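MgGH51 (Meripilus giganteus, PDB 6ZQ1) probably hydrolyses terminal alpha-L-arabinofuranosyl residues from arabinose-containing polysaccharides, as a fungal family GH51 alpha-L-arabinofuranosidase. Local coordinates at residues G230-G235 against V258-Y263; Y18-E23 against A480-H485; H400-P405 against D439-V444. All coordinates share one frame; numbering follows the deposited sequence.

Contact 1 of 3, residues G230-G235 against V258-Y263; sequences GNNLEG and VGDWGY. With EDG (1,4-dideoxy-1,4-imino-L-arabinitol), chain F.
D260 reaches from the 258-263 loop to the short helix at 231-234, and its contacts change atom by atom. Its CG stands anti to its own carbonyl carbon (chi1 -62°), which aims the carboxylate at the end of that helix. CB passes N231 O at 3.6 Å, and CG sits 3.6 Å from G235 CA. At the tip, OD1 comes to 3.0 Å from G235 C, while OD2 accepts a hydrogen bond from G235 N at 3.1 Å; the donor comes from above the carboxylate plane, 41° out of it, and the N-H...O angle of 135° shows the bond is bent. OD2 also forms a salt bridge with R257. D260 N in turn donates to N232 OD1 at 3.0 Å, nearly along the C=O axis, and N232 ND2 is held by N265, which fixes the rotation of this amide. Replacing the acid by an alanine would probably leave R257 without this countercharge and G235 N without an acceptor where the helix ends. One residue on, W261 brings CZ2 to 3.9 Å from N231 CB, its ring plane close to parallel with the N231 amide. Both residues reach the iminosugar: N231 N donates to EDG O3' at 3.0 Å, and W261 CZ2 meets the same oxygen edge-on at 3.4 Å. A wall of short helix and loop like this is consistent with the arabinofuranose-binding subsite of a GH51 enzyme.

Contact 2 of 3, residues Y18-E23 against A480-H485; sequences YGLMFE and APLLQH. With EDG (1,4-dideoxy-1,4-imino-L-arabinitol), chain F.
L482 lays its two methyls against those of L20, crossing them obliquely, with CD1 3.9 Å from L20 CD2. The overlap lies where a (beta/alpha)8 barrel closes: strand 20-21 is the first of eight parallel strands, strand 474-479 the last, and a backbone hydrogen bond between G19 and A477 joins them. L482 CG is turned anti to its backbone N (chi1 -179°), a setting that carries the isobutyl group across to the first strand. There CD2 approaches the rim of the F22 ring near its plane, and the ring continues along the 480-485 segment: L483 CD1 meets F22 CE1 edge-on, in the ring plane, at 3.9 Å. L217 of helix 211-219 packs on both L20 and L482, extending the apolar cluster outward from the barrel wall. M21, the next residue along from L20, bends at chi2 (-88°) and places SD 3.7 Å from A480 CB.

No direct hydrogen bond links the segments. M21 O instead touches L482 CB at 3.3 Å and receives a hydrogen bond from a water at 2.9 Å; the same water accepts from L482 N at 3.0 Å. One water therefore bridges a carbonyl and an amide too far apart to bond directly. Beyond the strand, the chain brings E23 to the iminosugar. E23 OE1 is gripped by N232 N and W261 NE1, which fixes the carboxylate so that OE2 accepts a hydrogen bond from EDG O3' at 2.6 Å.

Contact 3 of 3, residues H400-P405 against D439-V444; sequences HVYQTP and DLFGTV. With EDG (1,4-dideoxy-1,4-imino-L-arabinitol), chain F.
The CA atoms of Q403 and L440 are the nearest pair, 6.5 Å apart, and no hydrogen bond crosses between the end of strand 396-403 and the irregular loop at 439-444. Contact is therefore made by side chains, L440 foremost. A chi1 of -71° puts CG beside the backbone N of L440 and turns the fork toward the strand end, which it straddles: CD1 lies 3.7 Å from Y402 O and 3.8 Å from Q403 NE2, whereas CD2 reaches T404 CG2 at 3.9 Å, the two side chains crossing at about a right angle. Q403 folds back at chi2 (-73°), and its OE1 accepts a hydrogen bond from T404 N at 3.0 Å, the donor tilted 20° from the carbonyl plane. This bond holds the amide group turned back on the chain, where L440 packs against it. T404 OG1 bonds W407 N, making T404 the N-cap of helix 405-410, so the leucine packs exactly where strand gives way to helix in the (beta/alpha)8 barrel. F441 adds a second apolar touch: its CE1 comes to 3.9 Å from Y402 CB, while L440 CB lies over one face of the phenylalanine ring, offset toward the rim.

The phenol of Y402 leads away from this loop. Its OH accepts a hydrogen bond from EDG O5' at 2.9 Å and is also bonded to E429 OE1, and the ring meets that of W491 at a steep angle. The chemistry implies a division along Y402: dispersion contacts with the loop at its CB and backbone, hydrogen bonds to the iminosugar and E429 at its hydroxyl.

All three contacts touch the same iminosugar but differ in depth and chemistry. Contact 2 lies in the core, its centre about 5 Å from the centre of the chain, and is almost wholly apolar, with a water replacing direct bonds. Contact 1 is also buried, yet joins loop to short helix through charged and amide groups. Contact 3, its centre about 20 Å from that point, is a surface contact of a few apolar touches. Contacts 2 and 3 reach the same parallel barrel sheet and meet where A480 O packs 3.4 Å from Y402 CE1. Polar bonds at E23 join contacts 1 and 2, while contacts 1 and 3 do not touch, their nearest atoms about 6 Å apart.

Contact 1 of 3, residues G230-G235 against V258-Y263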
loop_
_atom_site.group_PDB
_atom_site.type_symbol
_atom_site.label_atom_id
_atom_site.label_comp_id
_atom_site.label_asym_id
_atom_site.label_seq_id
_atom_site.Cartn_x
_atom_site.Cartn_y
_atom_site.Cartn_z
ATOM N N GLY A 230 -6.196 -8.326 -2.754
ATOM C CA GLY A 230 -6.795 -7.256 -3.521
ATOM C C GLY A 230 -6.970 -7.593 -5.000
ATOM O O GLY A 230 -6.308 -8.562 -5.514
ATOM N N ASN A 231 -7.808 -6.815 -5.686
ATOM C CA ASN A 231 -8.130 -7.028 -7.123
ATOM C C ASN A 231 -6.833 -6.988 -7.949
ATOM O O ASN A 231 -6.789 -7.683 -8.955
ATOM C CB ASN A 231 -9.106 -6.008 -7.677
ATOM C CG ASN A 231 -10.525 -6.355 -7.306
ATOM O OD1 ASN A 231 -10.753 -7.263 -6.508
ATOM N ND2 ASN A 231 -11.462 -5.619 -7.882
ATOM N N ASN A 232 -5.798 -6.258 -7.519
ATOM C CA ASN A 232 -4.586 -6.085 -8.360
ATOM C C ASN A 232 -3.792 -7.398 -8.405
ATOM O O ASN A 232 -2.908 -7.532 -9.336
ATOM C CB ASN A 232 -3.756 -4.869 -7.951
ATOM C CG ASN A 232 -2.913 -4.311 -9.066
ATOM O OD1 ASN A 232 -3.455 -4.013 -10.130
ATOM N ND2 ASN A 232 -1.571 -4.320 -8.889
ATOM N N LEU A 233 -4.140 -8.386 -7.577
ATOM C CA LEU A 233 -3.552 -9.755 -7.659
ATOM C C LEU A 233 -4.090 -10.490 -8.891
ATOM O O LEU A 233 -3.313 -11.204 -9.553
ATOM C CB LEU A 233 -3.891 -10.545 -6.402
ATOM C CG LEU A 233 -3.534 -12.020 -6.431
ATOM C CD1 LEU A 233 -2.008 -12.187 -6.311
ATOM C CD2 LEU A 233 -4.262 -12.763 -5.340
ATOM N N GLU A 234 -5.376 -10.322 -9.185
ATOM C CA GLU A 234 -6.155 -11.288 -9.996
ATOM C C GLU A 234 -5.923 -11.113 -11.499
ATOM O O GLU A 234 -5.981 -12.114 -12.209
ATOM C CB GLU A 234 -7.628 -11.110 -9.640
ATOM C CG GLU A 234 -7.920 -11.667 -8.267
ATOM C CD GLU A 234 -9.348 -11.347 -7.811
ATOM O OE1 GLU A 234 -10.188 -12.206 -7.970
ATOM O OE2 GLU A 234 -9.571 -10.257 -7.282
ATOM N N GLY A 235 -5.723 -9.891 -12.000
ATOM C CA GLY A 235 -5.707 -9.645 -13.441
ATOM C C GLY A 235 -7.108 -9.626 -13.992
ATOM O O GLY A 235 -8.058 -10.016 -13.247
ATOM N N VAL A 258 -0.528 -4.797 -17.213
ATOM C CA VAL A 258 -1.795 -4.018 -17.005
ATOM C C VAL A 258 -2.427 -4.454 -15.685
ATOM O O VAL A 258 -2.689 -5.627 -15.498
ATOM C CB VAL A 258 -2.749 -4.169 -18.203
ATOM C CG1 VAL A 258 -4.066 -3.439 -17.977
ATOM C CG2 VAL A 258 -2.102 -3.713 -19.506
ATOM N N GLY A 259 -2.491 -3.535 -14.730
ATOM C CA GLY A 259 -3.090 -3.776 -13.425
ATOM C C GLY A 259 -4.620 -3.691 -13.546
ATOM O O GLY A 259 -5.128 -3.569 -14.678
ATOM N N ASP A 260 -5.299 -3.730 -12.429
ATOM C CA ASP A 260 -6.784 -3.918 -12.378
ATOM C C ASP A 260 -7.464 -2.595 -12.032
ATOM O O ASP A 260 -8.742 -2.589 -11.753
ATOM C CB ASP A 260 -7.030 -5.132 -11.500
ATOM C CG ASP A 260 -6.379 -6.352 -12.150
ATOM O OD1 ASP A 260 -6.805 -6.745 -13.276
ATOM O OD2 ASP A 260 -5.391 -6.848 -11.592
ATOM N N TRP A 261 -6.753 -1.474 -12.162
ATOM C CA TRP A 261 -7.332 -0.162 -11.774
ATOM C C TRP A 261 -7.080 0.898 -12.846
ATOM O O TRP A 261 -7.119 2.096 -12.523
ATOM C CB TRP A 261 -6.851 0.233 -10.368
ATOM C CG TRP A 261 -7.312 -0.710 -9.307
ATOM C CD1 TRP A 261 -6.572 -1.621 -8.601
ATOM C CD2 TRP A 261 -8.644 -0.813 -8.791
ATOM N NE1 TRP A 261 -7.361 -2.296 -7.707
ATOM C CE2 TRP A 261 -8.630 -1.800 -7.785
ATOM C CE3 TRP A 261 -9.831 -0.139 -9.067
ATOM C CZ2 TRP A 261 -9.765 -2.169 -7.081
ATOM C CZ3 TRP A 261 -10.955 -0.489 -8.359
ATOM C CH2 TRP A 261 -10.932 -1.498 -7.392
ATOM N N GLY A 262 -6.924 0.475 -14.101
ATOM C CA GLY A 262 -6.950 1.355 -15.274
ATOM C C GLY A 262 -5.563 1.739 -15.744
ATOM O O GLY A 262 -5.510 2.500 -16.692
ATOM N N TYR A 263 -4.475 1.262 -15.112
ATOM C CA TYR A 263 -3.116 1.717 -15.496
ATOM C C TYR A 263 -2.122 0.568 -15.463
ATOM O O TYR A 263 -2.292 -0.425 -14.747
ATOM C CB TYR A 263 -2.660 2.886 -14.610
ATOM C CG TYR A 263 -2.636 2.639 -13.118
ATOM C CD1 TYR A 263 -1.530 2.104 -12.473
ATOM C CD2 TYR A 263 -3.732 2.952 -12.324
ATOM C CE1 TYR A 263 -1.506 1.915 -11.087
ATOM C CE2 TYR A 263 -3.729 2.719 -10.954
ATOM C CZ TYR A 263 -2.608 2.240 -10.307
ATOM O OH TYR A 263 -2.656 2.089 -8.939
HETATM O "O2'" EDG F . -10.476 -6.900 -2.923
HETATM C "C2'" EDG F . -11.000 -5.754 -3.545
HETATM C "C1'" EDG F . -12.334 -5.340 -2.922
HETATM N "N4'" EDG F . -12.119 -3.943 -2.550
HETATM C "C3'" EDG F . -10.065 -4.534 -3.436
HETATM O "O3'" EDG F . -9.223 -4.462 -4.593
HETATM C "C4'" EDG F . -11.038 -3.351 -3.365
HETATM C "C5'" EDG F . -10.430 -2.062 -2.820
HETATM O "O5'" EDG F . -9.918 -2.209 -1.505
#

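Contact 2 of 3, residues Y18-E23 against A480-H485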
loop_
_atom_site.group_PDB
_atom_site.type_symbol
_atom_site.label_atom_id
_atom_site.label_comp_id
_atom_site.label_asym_id
_atom_site.label_seq_id
_atom_site.Cartn_x
_atom_site.Cartn_y
_atom_site.Cartn_z
ATOM N N TYR A 18 -3.363 -5.675 14.456
ATOM C CA TYR A 18 -3.471 -4.429 13.642
ATOM C C TYR A 18 -2.391 -4.366 12.579
ATOM O O TYR A 18 -1.194 -4.555 12.898
ATOM C CB TYR A 18 -3.423 -3.184 14.520
ATOM C CG TYR A 18 -4.493 -3.179 15.582
ATOM C CD1 TYR A 18 -5.813 -2.964 15.229
ATOM C CD2 TYR A 18 -4.187 -3.412 16.915
ATOM C CE1 TYR A 18 -6.796 -2.982 16.192
ATOM C CE2 TYR A 18 -5.170 -3.426 17.888
ATOM C CZ TYR A 18 -6.471 -3.168 17.527
ATOM O OH TYR A 18 -7.452 -3.229 18.480
ATOM N N GLY A 19 -2.809 -4.126 11.333
ATOM C CA GLY A 19 -1.875 -4.014 10.218
ATOM C C GLY A 19 -2.477 -3.347 8.994
ATOM O O GLY A 19 -3.561 -2.678 9.112
ATOM N N LEU A 20 -1.825 -3.549 7.859
ATOM C CA LEU A 20 -2.019 -2.746 6.623
ATOM C C LEU A 20 -2.460 -3.688 5.512
ATOM O O LEU A 20 -2.008 -4.860 5.495
ATOM C CB LEU A 20 -0.705 -2.068 6.201
ATOM C CG LEU A 20 -0.079 -1.113 7.215
ATOM C CD1 LEU A 20 1.047 -0.355 6.549
ATOM C CD2 LEU A 20 -1.110 -0.135 7.778
ATOM N N MET A 21 -3.296 -3.185 4.609
ATOM C CA MET A 21 -3.693 -3.884 3.353
ATOM C C MET A 21 -3.203 -3.058 2.175
ATOM O O MET A 21 -3.621 -1.899 2.031
ATOM C CB MET A 21 -5.218 -4.031 3.268
ATOM C CG MET A 21 -5.711 -4.757 2.014
ATOM S SD MET A 21 -5.982 -3.681 0.610
ATOM C CE MET A 21 -6.270 -4.877 -0.679
ATOM N N PHE A 22 -2.425 -3.686 1.298
ATOM C CA PHE A 22 -1.849 -3.017 0.134
ATOM C C PHE A 22 -2.146 -3.746 -1.175
ATOM O O PHE A 22 -2.065 -4.970 -1.303
ATOM C CB PHE A 22 -0.344 -2.865 0.288
ATOM C CG PHE A 22 0.222 -1.972 -0.765
ATOM C CD1 PHE A 22 0.265 -0.597 -0.597
ATOM C CD2 PHE A 22 0.770 -2.508 -1.921
ATOM C CE1 PHE A 22 0.832 0.227 -1.559
ATOM C CE2 PHE A 22 1.290 -1.669 -2.893
ATOM C CZ PHE A 22 1.325 -0.313 -2.712
ATOM N N GLU A 23 -2.502 -2.938 -2.156
ATOM C CA GLU A 23 -2.428 -3.248 -3.600
ATOM C C GLU A 23 -2.084 -1.943 -4.295
ATOM O O GLU A 23 -2.233 -0.872 -3.677
ATOM C CB GLU A 23 -3.727 -3.861 -4.101
ATOM C CG GLU A 23 -4.825 -2.852 -4.181
ATOM C CD GLU A 23 -6.156 -3.403 -4.647
ATOM O OE1 GLU A 23 -6.214 -4.052 -5.729
ATOM O OE2 GLU A 23 -7.146 -3.098 -3.966
ATOM N N ALA A 480 -9.048 -0.675 4.383
ATOM C CA ALA A 480 -8.712 -0.585 2.936
ATOM C C ALA A 480 -9.576 0.430 2.222
ATOM O O ALA A 480 -10.742 0.607 2.591
ATOM C CB ALA A 480 -8.799 -1.954 2.292
ATOM N N PRO A 481 -9.066 1.076 1.147
ATOM C CA PRO A 481 -7.654 1.023 0.753
ATOM C C PRO A 481 -6.741 1.892 1.637
ATOM O O PRO A 481 -7.173 2.829 2.281
ATOM C CB PRO A 481 -7.672 1.538 -0.694
ATOM C CG PRO A 481 -9.125 1.437 -1.125
ATOM C CD PRO A 481 -9.856 1.801 0.147
ATOM N N LEU A 482 -5.444 1.599 1.601
ATOM C CA LEU A 482 -4.450 2.287 2.434
ATOM C C LEU A 482 -4.130 3.700 1.893
ATOM O O LEU A 482 -4.026 4.605 2.689
ATOM C CB LEU A 482 -3.211 1.379 2.455
ATOM C CG LEU A 482 -2.031 1.846 3.283
ATOM C CD1 LEU A 482 -2.383 1.981 4.756
ATOM C CD2 LEU A 482 -0.849 0.898 3.110
ATOM N N LEU A 483 -3.873 3.831 0.598
ATOM C CA LEU A 483 -3.139 4.974 -0.022
ATOM C C LEU A 483 -3.901 5.518 -1.210
ATOM O O LEU A 483 -4.515 4.723 -1.930
ATOM C CB LEU A 483 -1.742 4.521 -0.457
ATOM C CG LEU A 483 -0.704 4.411 0.655
ATOM C CD1 LEU A 483 0.565 3.787 0.126
ATOM C CD2 LEU A 483 -0.387 5.749 1.301
ATOM N N GLN A 484 -3.797 6.820 -1.435
ATOM C CA GLN A 484 -4.529 7.556 -2.488
ATOM C C GLN A 484 -3.681 8.693 -3.052
ATOM O O GLN A 484 -3.483 9.694 -2.333
ATOM C CB GLN A 484 -5.833 8.132 -1.926
ATOM C CG GLN A 484 -6.541 9.048 -2.915
ATOM C CD GLN A 484 -7.699 9.788 -2.298
ATOM O OE1 GLN A 484 -7.735 10.001 -1.082
ATOM N NE2 GLN A 484 -8.547 10.338 -3.149
ATOM N N HIS A 485 -3.232 8.578 -4.316
ATOM C CA HIS A 485 -2.795 9.757 -5.100
ATOM C C HIS A 485 -4.045 10.615 -5.414
ATOM O O HIS A 485 -4.911 10.137 -6.159
ATOM C CB HIS A 485 -2.075 9.377 -6.368
ATOM C CG HIS A 485 -1.202 10.479 -6.846
ATOM N ND1 HIS A 485 -1.685 11.770 -7.099
ATOM C CD2 HIS A 485 0.146 10.481 -7.076
ATOM C CE1 HIS A 485 -0.640 12.508 -7.486
ATOM N NE2 HIS A 485 0.488 11.731 -7.469
HETATM O "O2'" EDG F . -10.476 -6.900 -2.923
HETATM C "C2'" EDG F . -11.000 -5.754 -3.545
HETATM C "C1'" EDG F . -12.334 -5.340 -2.922
HETATM N "N4'" EDG F . -12.119 -3.943 -2.550
HETATM C "C3'" EDG F . -10.065 -4.534 -3.436
HETATM O "O3'" EDG F . -9.223 -4.462 -4.593
HETATM C "C4'" EDG F . -11.038 -3.351 -3.365
HETATM C "C5'" EDG F . -10.430 -2.062 -2.820
HETATM O "O5'" EDG F . -9.918 -2.209 -1.505
HETATM O O HOH W 1 -4.871 -0.676 -0.241
#

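Contact 3 of 3, residues H400-P405 against D439-V444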
loop_
_atom_site.group_PDB
_atom_site.type_symbol
_atom_site.label_atom_id
_atom_site.label_comp_id
_atom_site.label_asym_id
_atom_site.label_seq_id
_atom_site.Cartn_x
_atom_site.Cartn_y
_atom_site.Cartn_z
ATOM N N HIS A 400 -14.277 -9.211 4.418
ATOM C CA HIS A 400 -14.230 -7.835 3.898
ATOM C C HIS A 400 -15.570 -7.151 4.169
ATOM O O HIS A 400 -16.586 -7.823 3.906
ATOM C CB HIS A 400 -13.968 -7.819 2.399
ATOM C CG HIS A 400 -12.632 -8.364 2.022
ATOM N ND1 HIS A 400 -12.248 -8.563 0.721
ATOM C CD2 HIS A 400 -11.634 -8.831 2.788
ATOM C CE1 HIS A 400 -11.026 -9.080 0.700
ATOM N NE2 HIS A 400 -10.650 -9.281 1.934
ATOM N N VAL A 401 -15.574 -5.897 4.621
ATOM C CA VAL A 401 -16.872 -5.133 4.733
ATOM C C VAL A 401 -16.662 -3.640 4.442
ATOM O O VAL A 401 -15.780 -3.020 5.039
ATOM C CB VAL A 401 -17.614 -5.387 6.042
ATOM C CG1 VAL A 401 -16.853 -4.884 7.256
ATOM C CG2 VAL A 401 -19.056 -4.808 6.005
ATOM N N TYR A 402 -17.508 -3.095 3.570
ATOM C CA TYR A 402 -17.625 -1.667 3.239
ATOM C C TYR A 402 -19.055 -1.271 3.587
ATOM O O TYR A 402 -19.940 -1.893 3.019
ATOM C CB TYR A 402 -17.259 -1.423 1.784
ATOM C CG TYR A 402 -15.808 -1.758 1.490
ATOM C CD1 TYR A 402 -14.799 -0.867 1.792
ATOM C CD2 TYR A 402 -15.457 -2.967 0.918
ATOM C CE1 TYR A 402 -13.458 -1.151 1.517
ATOM C CE2 TYR A 402 -14.120 -3.264 0.641
ATOM C CZ TYR A 402 -13.127 -2.345 0.935
ATOM O OH TYR A 402 -11.824 -2.617 0.652
ATOM N N GLN A 403 -19.222 -0.336 4.512
ATOM C CA GLN A 403 -20.563 -0.001 5.054
ATOM C C GLN A 403 -20.598 1.415 5.624
ATOM O O GLN A 403 -19.620 2.182 5.473
ATOM C CB GLN A 403 -20.928 -1.058 6.096
ATOM C CG GLN A 403 -21.890 -2.122 5.590
ATOM C CD GLN A 403 -23.299 -1.593 5.441
ATOM O OE1 GLN A 403 -23.619 -0.462 5.835
ATOM N NE2 GLN A 403 -24.140 -2.392 4.811
ATOM N N THR A 404 -21.754 1.818 6.167
ATOM C CA THR A 404 -21.941 3.164 6.731
ATOM C C THR A 404 -21.226 3.234 8.078
ATOM O O THR A 404 -21.032 2.215 8.742
ATOM C CB THR A 404 -23.435 3.531 6.886
ATOM O OG1 THR A 404 -23.985 2.687 7.891
ATOM C CG2 THR A 404 -24.234 3.370 5.620
ATOM N N PRO A 405 -20.809 4.440 8.527
ATOM C CA PRO A 405 -20.255 4.617 9.874
ATOM C C PRO A 405 -21.182 4.017 10.948
ATOM O O PRO A 405 -20.713 3.327 11.839
ATOM C CB PRO A 405 -20.151 6.152 9.999
ATOM C CG PRO A 405 -19.953 6.644 8.586
ATOM C CD PRO A 405 -20.797 5.697 7.752
ATOM N N ASP A 439 -26.827 3.296 -1.255
ATOM C CA ASP A 439 -25.890 3.494 -2.402
ATOM C C ASP A 439 -24.468 3.606 -1.842
ATOM O O ASP A 439 -23.950 4.709 -1.732
ATOM C CB ASP A 439 -26.289 4.733 -3.211
ATOM C CG ASP A 439 -25.596 4.865 -4.562
ATOM O OD1 ASP A 439 -24.872 3.918 -4.982
ATOM O OD2 ASP A 439 -25.811 5.896 -5.211
ATOM N N LEU A 440 -23.938 2.509 -1.339
ATOM C CA LEU A 440 -22.642 2.515 -0.621
ATOM C C LEU A 440 -21.546 2.913 -1.605
ATOM O O LEU A 440 -20.641 3.590 -1.171
ATOM C CB LEU A 440 -22.369 1.132 -0.021
ATOM C CG LEU A 440 -23.255 0.752 1.164
ATOM C CD1 LEU A 440 -23.101 -0.713 1.544
ATOM C CD2 LEU A 440 -22.989 1.647 2.373
ATOM N N PHE A 441 -21.637 2.507 -2.876
ATOM C CA PHE A 441 -20.486 2.585 -3.817
ATOM C C PHE A 441 -20.724 3.708 -4.831
ATOM O O PHE A 441 -20.006 3.765 -5.848
ATOM C CB PHE A 441 -20.231 1.211 -4.447
ATOM C CG PHE A 441 -20.004 0.113 -3.429
ATOM C CD1 PHE A 441 -18.764 -0.061 -2.827
ATOM C CD2 PHE A 441 -21.040 -0.739 -3.063
ATOM C CE1 PHE A 441 -18.578 -1.064 -1.886
ATOM C CE2 PHE A 441 -20.842 -1.765 -2.150
ATOM C CZ PHE A 441 -19.616 -1.907 -1.538
ATOM N N GLY A 442 -21.664 4.611 -4.555
ATOM C CA GLY A 442 -22.045 5.659 -5.525
ATOM C C GLY A 442 -21.183 6.913 -5.431
ATOM O O GLY A 442 -20.007 6.832 -4.991
ATOM N N THR A 443 -21.743 8.051 -5.850
ATOM C CA THR A 443 -20.997 9.335 -5.976
ATOM C C THR A 443 -20.908 10.017 -4.605
ATOM O O THR A 443 -21.746 9.743 -3.711
ATOM C CB THR A 443 -21.657 10.299 -6.985
ATOM O OG1 THR A 443 -22.925 10.711 -6.471
ATOM C CG2 THR A 443 -21.857 9.686 -8.356
ATOM N N VAL A 444 -19.978 10.957 -4.495
ATOM C CA VAL A 444 -19.897 11.872 -3.334
ATOM C C VAL A 444 -21.236 12.619 -3.153
ATOM O O VAL A 444 -21.704 12.722 -2.019
ATOM C CB VAL A 444 -18.717 12.824 -3.509
ATOM C CG1 VAL A 444 -18.718 13.839 -2.397
ATOM C CG2 VAL A 444 -17.385 12.052 -3.578
HETATM O "O2'" EDG F . -10.476 -6.900 -2.923
HETATM C "C2'" EDG F . -11.000 -5.754 -3.545
HETATM C "C1'" EDG F . -12.334 -5.340 -2.922
HETATM N "N4'" EDG F . -12.119 -3.943 -2.550
HETATM C "C3'" EDG F . -10.065 -4.534 -3.436
HETATM O "O3'" EDG F . -9.223 -4.462 -4.593
HETATM C "C4'" EDG F . -11.038 -3.351 -3.365
HETATM C "C5'" EDG F . -10.430 -2.062 -2.820
HETATM O "O5'" EDG F . -9.918 -2.209 -1.505
#